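Side-chain contacts in secreted protein (Streptomyces lividans TK24, PDB 5LXZ), which is probably a copper-radical oxidase of family AA5, related to galactose oxidase and expected to oxidise a substrate alcohol to the aldehyde: residues S263-D266 and Q270-P273; Q517-A520 and T526-S529; K536-I541 and D566-T571. The protein carries 1 engineered substitution. All coordinates share one frame; numbering follows the deposited sequence.

Contact 1: residues S263-D266 and Q270-P273; sequences SGLD and QLVP
D266 and Q270 face each other through both backbone and side chains. D266 N gives a nearly straight bond of 2.7 Å to Q270 O, and Q270 N returns one of 2.9 Å to D266 OD1, which it meets from above the carboxylate plane. OD1 also takes I268 N, which closes an Asx turn. D266 CG lies between its backbone N and carbonyl carbon (chi1 84°), which turns the carboxylate toward Q270. The Q270 chain runs extended, and its NE2 reaches the syn lone pair of D266 OD2 at 2.7 Å, the two flat groups 51° apart.

This polar end is the more open: water 1 donates to D266 OD2 at 2.6 Å and weakly to L271 O, while Q270 leans on V115 and H117 of strand 111-118. The other end is buried. V272 N bonds to G264 O at 2.8 Å, V272 CG2 packs 3.4 Å from that same oxygen, and L271 CD1 lies 3.6 Å from S263 OG, itself hydrogen-bonded to F295 O. G264's backbone angles call for glycine.

Flanked by the V272-G264 and D266-Q270 backbone bonds, L265 and L271 form a single non-hydrogen-bonded antiparallel pair; L265 also bonds through its backbone to A247, next to the copper ligand Y248. This is the loop between the second and third strands of a kelch blade, where kelch motifs usually carry a glycine pair; here G264 follows S263.

Contact 2: residues Q517-A520 and T526-S529; sequences QTIA and TFTS
Q517 reaches across to T526 and F527 with its terminal amide, and the polar part of the contact is built on that group. NE2 donates to T526 O at 3.0 Å, arriving well above the carbonyl plane with an N-H...O angle of 150°, and it also bonds to G514 O. On the other branch, water 2 donates to OE1 at 3.1 Å and accepts from T526 N at 2.9 Å, so both ends of the amide are tied to the T526 backbone, one directly and one through the water.

The same NE2 makes the amide-aromatic part: it sits over the centre of one face of the F527 ring, 3.6 Å above the plane, with amide and ring only 18° from parallel. The Q517 chain gets there by running extended from a chi1 of -101°, well off a staggered value.

Apolar packing is confined to I519, whose CD1 meets F527 CE1 at 3.9 Å, at the ring edge rather than over a face.

The two segments belong to the outermost strands of the seven-stranded sheet, 517-518 and 524-528, which are not paired with each other. Their side chains close the distance over V570 of strand 567-571 and V601 of strand 599-603, against which both I519 and F527 pack.

Contact 3: residues K536-I541 and D566-T571; sequences KKVRLI and DKLTVT. With EDO (1,2-ethanediol), chain K.
R539 NH1 has three acceptors, one of them weak, beside V538, the residue that carries the packing against L568 and V570. It donates to V538 O at 2.9 Å, in its own guanidinium plane but well above the plane of that carbonyl, and at 3.0 Å to O1 of an ethanediol probably left from the crystallisation liquor, also bonded to L559 O. NH2 joins it on O1, also at 3.0 Å, so the diol oxygen lies at the guanidinium edge. The second diol oxygen, O2, takes an almost straight bond from V538 N at 3.0 Å and only a weak one from NH1. The side chain folds back over its strand through a bend at chi2 (-67°), and K537 CB lies over one face of the guanidinium.

This polar face looks toward the kelch domain, where D416 makes salt bridges with R539 NE and K537 NZ. Strand 535-541 lies in the C-terminal early-set domain, an immunoglobulin-like beta sandwich, and K536 and K537 form a classic bulge opposite T589.

On its other side the strand turns V538 into the apolar interior. With CG1 anti to the backbone N (chi1 178°), V538 sets that methyl 3.9 Å from V570 CG1, the two side chains crossing at about a right angle, while V538 CG2 meets L568 CD2 more loosely at 4.3 Å. F561 also touches V538.

The contacts come in series along the chain. Contact 1 lies in a loop joining two strands of a kelch blade, with the L265 side chain about 9 Å from a bound copper. Contacts 2 and 3 follow in the early-set domain, on the opposite side of the chain's centre, their centres about 44 and about 43 Å from that of contact 1. These two are close neighbours, about 8 Å between centres, and share one sheet: strands 524-528 and 567-571 run side by side in it, with F527 N probably hydrogen-bonded to L568 O at 2.8 Å. Contact 1 thus shapes a loop near the metal, whereas F527 of contact 2 packs on V570 of contact 3 inside a separate domain.

Contact 1: residues S263-D266 and Q270-P273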
ATOM      1  N   SER A 263      -5.707  -3.759  10.358  1.00  6.69           N
ATOM      2  CA  SER A 263      -6.852  -3.392   9.524  1.00  7.31           C
ATOM      3  C   SER A 263      -7.187  -4.455   8.498  1.00  7.53           C
ATOM      4  O   SER A 263      -6.878  -5.627   8.677  1.00  7.52           O
ATOM      5  CB  SER A 263      -6.678  -1.980   8.937  1.00  7.93           C
ATOM      6  OG  SER A 263      -7.953  -1.503   8.438  1.00  9.61           O
ATOM      7  N   GLY A 264      -7.898  -4.060   7.456  1.00  7.25           N
ATOM      8  CA  GLY A 264      -8.435  -4.934   6.454  1.00  7.68           C
ATOM      9  C   GLY A 264      -9.948  -5.108   6.575  1.00  8.56           C
ATOM     10  O   GLY A 264     -10.556  -4.686   7.548  1.00 10.28           O
ATOM     11  N   LEU A 265     -10.534  -5.631   5.531  1.00  9.12           N
ATOM     12  CA  LEU A 265     -11.943  -6.003   5.523  1.00  9.86           C
ATOM     13  C   LEU A 265     -12.051  -7.457   5.891  1.00 10.95           C
ATOM     14  O   LEU A 265     -11.329  -8.306   5.376  1.00 10.97           O
ATOM     15  CB  LEU A 265     -12.554  -5.750   4.153  1.00 10.56           C
ATOM     16  CG  LEU A 265     -12.428  -4.322   3.632  1.00 11.63           C
ATOM     17  CD1 LEU A 265     -13.049  -4.260   2.236  1.00 13.22           C
ATOM     18  CD2 LEU A 265     -13.131  -3.372   4.562  1.00 13.09           C
ATOM     19  N   ASP A 266     -13.066  -7.755   6.689  1.00 11.98           N
ATOM     20  CA  ASP A 266     -13.312  -9.103   7.140  1.00 13.90           C
ATOM     21  C   ASP A 266     -14.058  -9.969   6.115  1.00 14.50           C
ATOM     22  O   ASP A 266     -14.241  -9.598   4.978  1.00 13.44           O
ATOM     23  CB  ASP A 266     -14.004  -9.028   8.500  1.00 15.54           C
ATOM     24  CG  ASP A 266     -15.492  -8.833   8.407  1.00 18.53           C
ATOM     25  OD1 ASP A 266     -16.081  -8.764   7.294  1.00 17.38           O
ATOM     26  OD2 ASP A 266     -16.082  -8.782   9.503  1.00 22.51           O
ATOM     27  N   GLN A 270     -16.866  -6.223   6.217  1.00 14.97           N
ATOM     28  CA  GLN A 270     -16.888  -5.235   7.310  1.00 15.14           C
ATOM     29  C   GLN A 270     -15.413  -4.866   7.631  1.00 13.20           C
ATOM     30  O   GLN A 270     -14.582  -5.724   7.598  1.00 12.28           O
ATOM     31  CB  GLN A 270     -17.491  -5.832   8.597  1.00 17.78           C
ATOM     32  CG  GLN A 270     -18.806  -6.619   8.496  1.00 19.60           C
ATOM     33  CD  GLN A 270     -19.252  -7.294   9.828  1.00 21.03           C
ATOM     34  OE1 GLN A 270     -20.182  -6.801  10.487  1.00 23.09           O
ATOM     35  NE2 GLN A 270     -18.632  -8.425  10.200  1.00 22.51           N
ATOM     36  N   LEU A 271     -15.137  -3.637   8.009  1.00 12.71           N
ATOM     37  CA  LEU A 271     -13.771  -3.278   8.517  1.00 12.19           C
ATOM     38  C   LEU A 271     -13.460  -4.086   9.761  1.00 13.01           C
ATOM     39  O   LEU A 271     -14.303  -4.235  10.648  1.00 15.36           O
ATOM     40  CB  LEU A 271     -13.655  -1.797   8.832  1.00 12.41           C
ATOM     41  CG  LEU A 271     -12.208  -1.318   9.035  1.00 13.42           C
ATOM     42  CD1 LEU A 271     -11.452  -1.093   7.742  1.00 14.25           C
ATOM     43  CD2 LEU A 271     -12.208  -0.039   9.824  1.00 14.19           C
ATOM     44  N   VAL A 272     -12.260  -4.653   9.823  1.00 10.81           N
ATOM     45  CA  VAL A 272     -11.820  -5.311  11.052  1.00 11.67           C
ATOM     46  C   VAL A 272     -11.749  -4.187  12.089  1.00 12.22           C
ATOM     47  O   VAL A 272     -11.118  -3.150  11.857  1.00 12.56           O
ATOM     48  CB  VAL A 272     -10.484  -5.994  10.839  1.00 11.38           C
ATOM     49  CG1 VAL A 272      -9.953  -6.514  12.181  1.00 11.45           C
ATOM     50  CG2 VAL A 272     -10.624  -7.130   9.850  1.00 11.90           C
ATOM     51  N   PRO A 273     -12.414  -4.364  13.241  1.00 12.81           N
ATOM     52  CA  PRO A 273     -12.592  -3.246  14.170  1.00 12.68           C
ATOM     53  C   PRO A 273     -11.420  -3.050  15.120  1.00 13.17           C
ATOM     54  O   PRO A 273     -11.563  -3.137  16.361  1.00 13.52           O
ATOM     55  CB  PRO A 273     -13.883  -3.648  14.925  1.00 13.65           C
ATOM     56  CG  PRO A 273     -13.795  -5.124  14.975  1.00 13.65           C
ATOM     57  CD  PRO A 273     -13.220  -5.533  13.640  1.00 13.00           C
TER
HETATM   58  O   HOH W   1     -14.838  -7.584  11.418  1.00 29.33           O

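Contact 2: residues Q517-A520 and T526-S529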
ATOM      1  N   GLN A 517      27.244 -10.093   1.350  1.00 16.10           N
ATOM      2  CA  GLN A 517      27.958 -10.148   2.612  1.00 16.41           C
ATOM      3  C   GLN A 517      26.922 -10.035   3.684  1.00 14.01           C
ATOM      4  O   GLN A 517      25.874  -9.420   3.472  1.00 13.59           O
ATOM      5  CB  GLN A 517      28.934  -8.952   2.726  1.00 16.91           C
ATOM      6  CG  GLN A 517      30.364  -9.287   2.426  1.00 21.26           C
ATOM      7  CD  GLN A 517      31.276  -8.109   2.701  1.00 20.87           C
ATOM      8  OE1 GLN A 517      31.392  -7.654   3.856  1.00 20.46           O
ATOM      9  NE2 GLN A 517      31.937  -7.620   1.674  1.00 23.96           N
ATOM     10  N   THR A 518      27.197 -10.626   4.819  1.00 12.33           N
ATOM     11  CA  THR A 518      26.479 -10.309   6.050  1.00 11.80           C
ATOM     12  C   THR A 518      27.257  -9.270   6.836  1.00 11.52           C
ATOM     13  O   THR A 518      28.473  -9.425   7.071  1.00 11.58           O
ATOM     14  CB  THR A 518      26.298 -11.570   6.892  1.00 12.91           C
ATOM     15  OG1 THR A 518      25.536 -12.501   6.113  1.00 14.14           O
ATOM     16  CG2 THR A 518      25.583 -11.302   8.179  1.00 13.59           C
ATOM     17  N   ILE A 519      26.613  -8.164   7.191  1.00 10.11           N
ATOM     18  CA  ILE A 519      27.234  -7.164   8.058  1.00 10.14           C
ATOM     19  C   ILE A 519      26.232  -6.807   9.140  1.00 10.07           C
ATOM     20  O   ILE A 519      25.109  -6.386   8.837  1.00  9.14           O
ATOM     21  CB  ILE A 519      27.665  -5.875   7.321  1.00 10.32           C
ATOM     22  CG1 ILE A 519      28.514  -6.221   6.066  1.00 10.23           C
ATOM     23  CG2 ILE A 519      28.427  -4.932   8.272  1.00 10.64           C
ATOM     24  CD1 ILE A 519      28.783  -5.020   5.176  1.00 10.32           C
ATOM     25  N   ALA A 520      26.644  -6.980  10.372  1.00  9.34           N
ATOM     26  CA  ALA A 520      25.797  -6.688  11.534  1.00  8.95           C
ATOM     27  C   ALA A 520      25.751  -5.209  11.804  1.00  8.79           C
ATOM     28  O   ALA A 520      26.663  -4.469  11.482  1.00  9.07           O
ATOM     29  CB  ALA A 520      26.316  -7.365  12.754  1.00  9.66           C
ATOM     30  N   THR A 526      34.147  -4.865   4.109  1.00 13.71           N
ATOM     31  CA  THR A 526      35.033  -4.271   3.125  1.00 14.38           C
ATOM     32  C   THR A 526      34.674  -4.826   1.754  1.00 13.38           C
ATOM     33  O   THR A 526      34.430  -6.013   1.574  1.00 15.59           O
ATOM     34  CB  THR A 526      36.505  -4.542   3.506  1.00 15.71           C
ATOM     35  OG1 THR A 526      36.774  -3.940   4.776  1.00 17.28           O
ATOM     36  CG2 THR A 526      37.477  -3.924   2.505  1.00 17.57           C
ATOM     37  N   PHE A 527      34.634  -3.918   0.797  1.00 12.87           N
ATOM     38  CA  PHE A 527      34.272  -4.160  -0.578  1.00 13.52           C
ATOM     39  C   PHE A 527      35.418  -3.666  -1.454  1.00 14.35           C
ATOM     40  O   PHE A 527      36.246  -2.876  -1.017  1.00 15.12           O
ATOM     41  CB  PHE A 527      32.991  -3.384  -0.915  1.00 14.09           C
ATOM     42  CG  PHE A 527      31.790  -3.872  -0.178  1.00 14.25           C
ATOM     43  CD1 PHE A 527      31.576  -3.500   1.142  1.00 14.36           C
ATOM     44  CD2 PHE A 527      30.892  -4.755  -0.800  1.00 14.94           C
ATOM     45  CE1 PHE A 527      30.456  -3.964   1.834  1.00 14.81           C
ATOM     46  CE2 PHE A 527      29.780  -5.227  -0.109  1.00 15.41           C
ATOM     47  CZ  PHE A 527      29.575  -4.817   1.207  1.00 14.69           C
ATOM     48  N   THR A 528      35.429  -4.124  -2.693  1.00 15.58           N
ATOM     49  CA  THR A 528      36.378  -3.627  -3.686  1.00 16.55           C
ATOM     50  C   THR A 528      35.719  -2.637  -4.612  1.00 16.10           C
ATOM     51  O   THR A 528      34.670  -2.920  -5.216  1.00 16.98           O
ATOM     52  CB  THR A 528      36.957  -4.791  -4.486  1.00 17.61           C
ATOM     53  OG1 THR A 528      37.598  -5.689  -3.576  1.00 20.23           O
ATOM     54  CG2 THR A 528      37.979  -4.331  -5.539  1.00 18.97           C
ATOM     55  N   SER A 529      36.349  -1.483  -4.753  1.00 17.11           N
ATOM     56  CA  SER A 529      35.972  -0.545  -5.786  1.00 17.30           C
ATOM     57  C   SER A 529      37.237   0.131  -6.291  1.00 18.07           C
ATOM     58  O   SER A 529      37.896   0.814  -5.518  1.00 17.83           O
ATOM     59  CB  SER A 529      35.036   0.532  -5.253  1.00 17.08           C
ATOM     60  OG  SER A 529      34.744   1.465  -6.272  1.00 18.37           O
TER
HETATM   61  O   HOH W   2      34.370  -7.664   4.763  1.00 24.67           O

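Contact 3: residues K536-I541 and D566-T571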
ATOM      1  N   LYS A 536      31.287   9.314  -2.420  1.00 13.36           N
ATOM      2  CA  LYS A 536      30.829  10.311  -1.479  1.00 15.28           C
ATOM      3  C   LYS A 536      29.721   9.845  -0.557  1.00 13.71           C
ATOM      4  O   LYS A 536      29.556  10.403   0.528  1.00 13.82           O
ATOM      5  CB  LYS A 536      30.338  11.571  -2.197  1.00 17.27           C
ATOM      6  CG  LYS A 536      31.430  12.310  -2.941  1.00 21.23           C
ATOM      7  CD  LYS A 536      32.568  12.838  -2.056  1.00 22.61           C
ATOM      8  CE  LYS A 536      32.118  13.895  -1.084  0.50 24.02           C
ATOM      9  NZ  LYS A 536      33.314  14.670  -0.621  0.50 25.36           N
ATOM     10  N   LYS A 537      28.948   8.859  -1.007  1.00 12.89           N
ATOM     11  CA  LYS A 537      27.781   8.384  -0.258  1.00 12.85           C
ATOM     12  C   LYS A 537      27.710   6.891  -0.364  1.00 11.05           C
ATOM     13  O   LYS A 537      27.932   6.333  -1.424  1.00 11.04           O
ATOM     14  CB  LYS A 537      26.487   8.926  -0.847  1.00 14.57           C
ATOM     15  CG  LYS A 537      26.219  10.383  -0.612  1.00 16.81           C
ATOM     16  CD  LYS A 537      24.900  10.747  -1.257  1.00 17.78           C
ATOM     17  CE  LYS A 537      24.661  12.217  -1.168  1.00 19.20           C
ATOM     18  NZ  LYS A 537      23.430  12.511  -1.923  1.00 19.87           N
ATOM     19  N   VAL A 538      27.356   6.252   0.747  1.00  9.59           N
ATOM     20  CA  VAL A 538      27.043   4.834   0.736  1.00  9.32           C
ATOM     21  C   VAL A 538      25.640   4.739   1.347  1.00  9.16           C
ATOM     22  O   VAL A 538      25.379   5.302   2.421  1.00  9.04           O
ATOM     23  CB  VAL A 538      28.056   4.027   1.560  1.00  9.47           C
ATOM     24  CG1 VAL A 538      27.717   2.541   1.612  1.00  9.76           C
ATOM     25  CG2 VAL A 538      29.458   4.210   0.959  1.00 10.12           C
ATOM     26  N   ARG A 539      24.767   3.997   0.686  1.00  8.90           N
ATOM     27  CA  ARG A 539      23.386   3.841   1.126  1.00  9.16           C
ATOM     28  C   ARG A 539      23.009   2.368   1.157  1.00  9.46           C
ATOM     29  O   ARG A 539      23.270   1.624   0.199  1.00  8.76           O
ATOM     30  CB  ARG A 539      22.461   4.596   0.169  1.00  9.23           C
ATOM     31  CG  ARG A 539      22.632   6.090   0.129  1.00  9.81           C
ATOM     32  CD  ARG A 539      22.221   6.707   1.453  1.00  9.90           C
ATOM     33  NE  ARG A 539      22.408   8.164   1.495  1.00 10.70           N
ATOM     34  CZ  ARG A 539      23.473   8.779   2.006  1.00 10.88           C
ATOM     35  NH1 ARG A 539      24.513   8.116   2.472  1.00 10.82           N
ATOM     36  NH2 ARG A 539      23.513  10.112   1.994  1.00 11.52           N
ATOM     37  N   LEU A 540      22.372   1.981   2.255  1.00  9.20           N
ATOM     38  CA  LEU A 540      21.779   0.679   2.399  1.00  9.67           C
ATOM     39  C   LEU A 540      20.281   0.844   2.203  1.00  8.73           C
ATOM     40  O   LEU A 540      19.651   1.550   2.974  1.00  8.37           O
ATOM     41  CB  LEU A 540      22.099   0.193   3.777  1.00 12.00           C
ATOM     42  CG  LEU A 540      22.304  -1.223   4.052  1.00 13.71           C
ATOM     43  CD1 LEU A 540      23.333  -1.899   3.143  1.00 13.13           C
ATOM     44  CD2 LEU A 540      22.629  -1.435   5.540  1.00 13.04           C
ATOM     45  N   ILE A 541      19.745   0.298   1.119  1.00  7.54           N
ATOM     46  CA  ILE A 541      18.352   0.552   0.738  1.00  7.54           C
ATOM     47  C   ILE A 541      17.574  -0.736   0.829  1.00  7.41           C
ATOM     48  O   ILE A 541      17.905  -1.736   0.169  1.00  7.44           O
ATOM     49  CB  ILE A 541      18.249   1.155  -0.660  1.00  7.77           C
ATOM     50  CG1 ILE A 541      19.180   2.361  -0.746  1.00  8.08           C
ATOM     51  CG2 ILE A 541      16.792   1.491  -0.939  1.00  7.96           C
ATOM     52  CD1 ILE A 541      19.022   3.196  -1.981  1.00  7.97           C
ATOM     53  N   ASP A 566      41.841   0.528  -3.448  1.00 20.31           N
ATOM     54  CA  ASP A 566      40.653  -0.011  -4.104  1.00 21.46           C
ATOM     55  C   ASP A 566      39.694  -0.673  -3.090  1.00 20.20           C
ATOM     56  O   ASP A 566      38.839  -1.457  -3.502  1.00 21.93           O
ATOM     57  CB  ASP A 566      41.037  -0.971  -5.243  1.00 23.83           C
ATOM     58  CG  ASP A 566      41.694  -2.267  -4.763  1.00 27.84           C
ATOM     59  OD1 ASP A 566      42.109  -2.364  -3.583  1.00 30.37           O
ATOM     60  OD2 ASP A 566      41.805  -3.232  -5.592  1.00 32.27           O
ATOM     61  N   LYS A 567      39.887  -0.386  -1.798  1.00 18.41           N
ATOM     62  CA  LYS A 567      39.097  -0.990  -0.717  1.00 17.80           C
ATOM     63  C   LYS A 567      38.200   0.058  -0.077  1.00 16.80           C
ATOM     64  O   LYS A 567      38.637   1.168   0.244  1.00 17.27           O
ATOM     65  CB  LYS A 567      39.989  -1.606   0.348  1.00 19.76           C
ATOM     66  CG  LYS A 567      40.882  -2.737  -0.146  1.00 22.81           C
ATOM     67  CD  LYS A 567      40.145  -4.004  -0.552  1.00 24.26           C
ATOM     68  CE  LYS A 567      41.110  -5.185  -0.652  0.50 24.99           C
ATOM     69  NZ  LYS A 567      42.252  -4.905  -1.572  0.50 25.50           N
ATOM     70  N   LEU A 568      36.919  -0.288   0.036  1.00 14.04           N
ATOM     71  CA  LEU A 568      35.922   0.547   0.659  1.00 14.04           C
ATOM     72  C   LEU A 568      35.383  -0.198   1.868  1.00 12.55           C
ATOM     73  O   LEU A 568      34.813  -1.270   1.720  1.00 13.03           O
ATOM     74  CB  LEU A 568      34.815   0.797  -0.342  1.00 14.76           C
ATOM     75  CG  LEU A 568      33.810   1.814   0.156  1.00 16.38           C
ATOM     76  CD1 LEU A 568      34.343   3.240   0.079  1.00 17.71           C
ATOM     77  CD2 LEU A 568      32.531   1.717  -0.642  1.00 16.43           C
ATOM     78  N   THR A 569      35.588   0.362   3.055  1.00 12.37           N
ATOM     79  CA  THR A 569      35.077  -0.239   4.304  1.00 12.70           C
ATOM     80  C   THR A 569      33.867   0.560   4.720  1.00 12.08           C
ATOM     81  O   THR A 569      33.947   1.750   4.882  1.00 12.86           O
ATOM     82  CB  THR A 569      36.130  -0.227   5.386  1.00 14.15           C
ATOM     83  OG1 THR A 569      37.197  -1.050   4.895  1.00 15.76           O
ATOM     84  CG2 THR A 569      35.615  -0.804   6.678  1.00 14.98           C
ATOM     85  N   VAL A 570      32.765  -0.125   4.958  1.00 11.35           N
ATOM     86  CA  VAL A 570      31.517   0.541   5.358  1.00 11.64           C
ATOM     87  C   VAL A 570      31.125   0.054   6.734  1.00 11.08           C
ATOM     88  O   VAL A 570      31.446  -1.065   7.099  1.00 11.54           O
ATOM     89  CB  VAL A 570      30.386   0.260   4.346  1.00 11.28           C
ATOM     90  CG1 VAL A 570      30.821   0.629   2.948  1.00 11.28           C
ATOM     91  CG2 VAL A 570      29.945  -1.189   4.359  1.00 11.37           C
ATOM     92  N   THR A 571      30.394   0.883   7.468  1.00 10.68           N
ATOM     93  CA  THR A 571      29.940   0.503   8.810  1.00 10.40           C
ATOM     94  C   THR A 571      28.430   0.711   8.869  1.00  9.60           C
ATOM     95  O   THR A 571      27.939   1.757   8.541  1.00 10.60           O
ATOM     96  CB  THR A 571      30.664   1.330   9.896  1.00 11.50           C
ATOM     97  OG1 THR A 571      32.093   1.134   9.748  1.00 12.10           O
ATOM     98  CG2 THR A 571      30.280   0.903  11.291  1.00 12.00           C
TER
HETATM   99  C1  EDO K 710      26.834   9.746   4.687  1.00 22.21           C
HETATM  100  O1  EDO K 710      26.006  10.371   3.705  1.00 21.43           O
HETATM  101  C2  EDO K 710      27.929   8.848   4.087  1.00 20.85           C
HETATM  102  O2  EDO K 710      27.421   7.714   3.330  1.00 14.77           O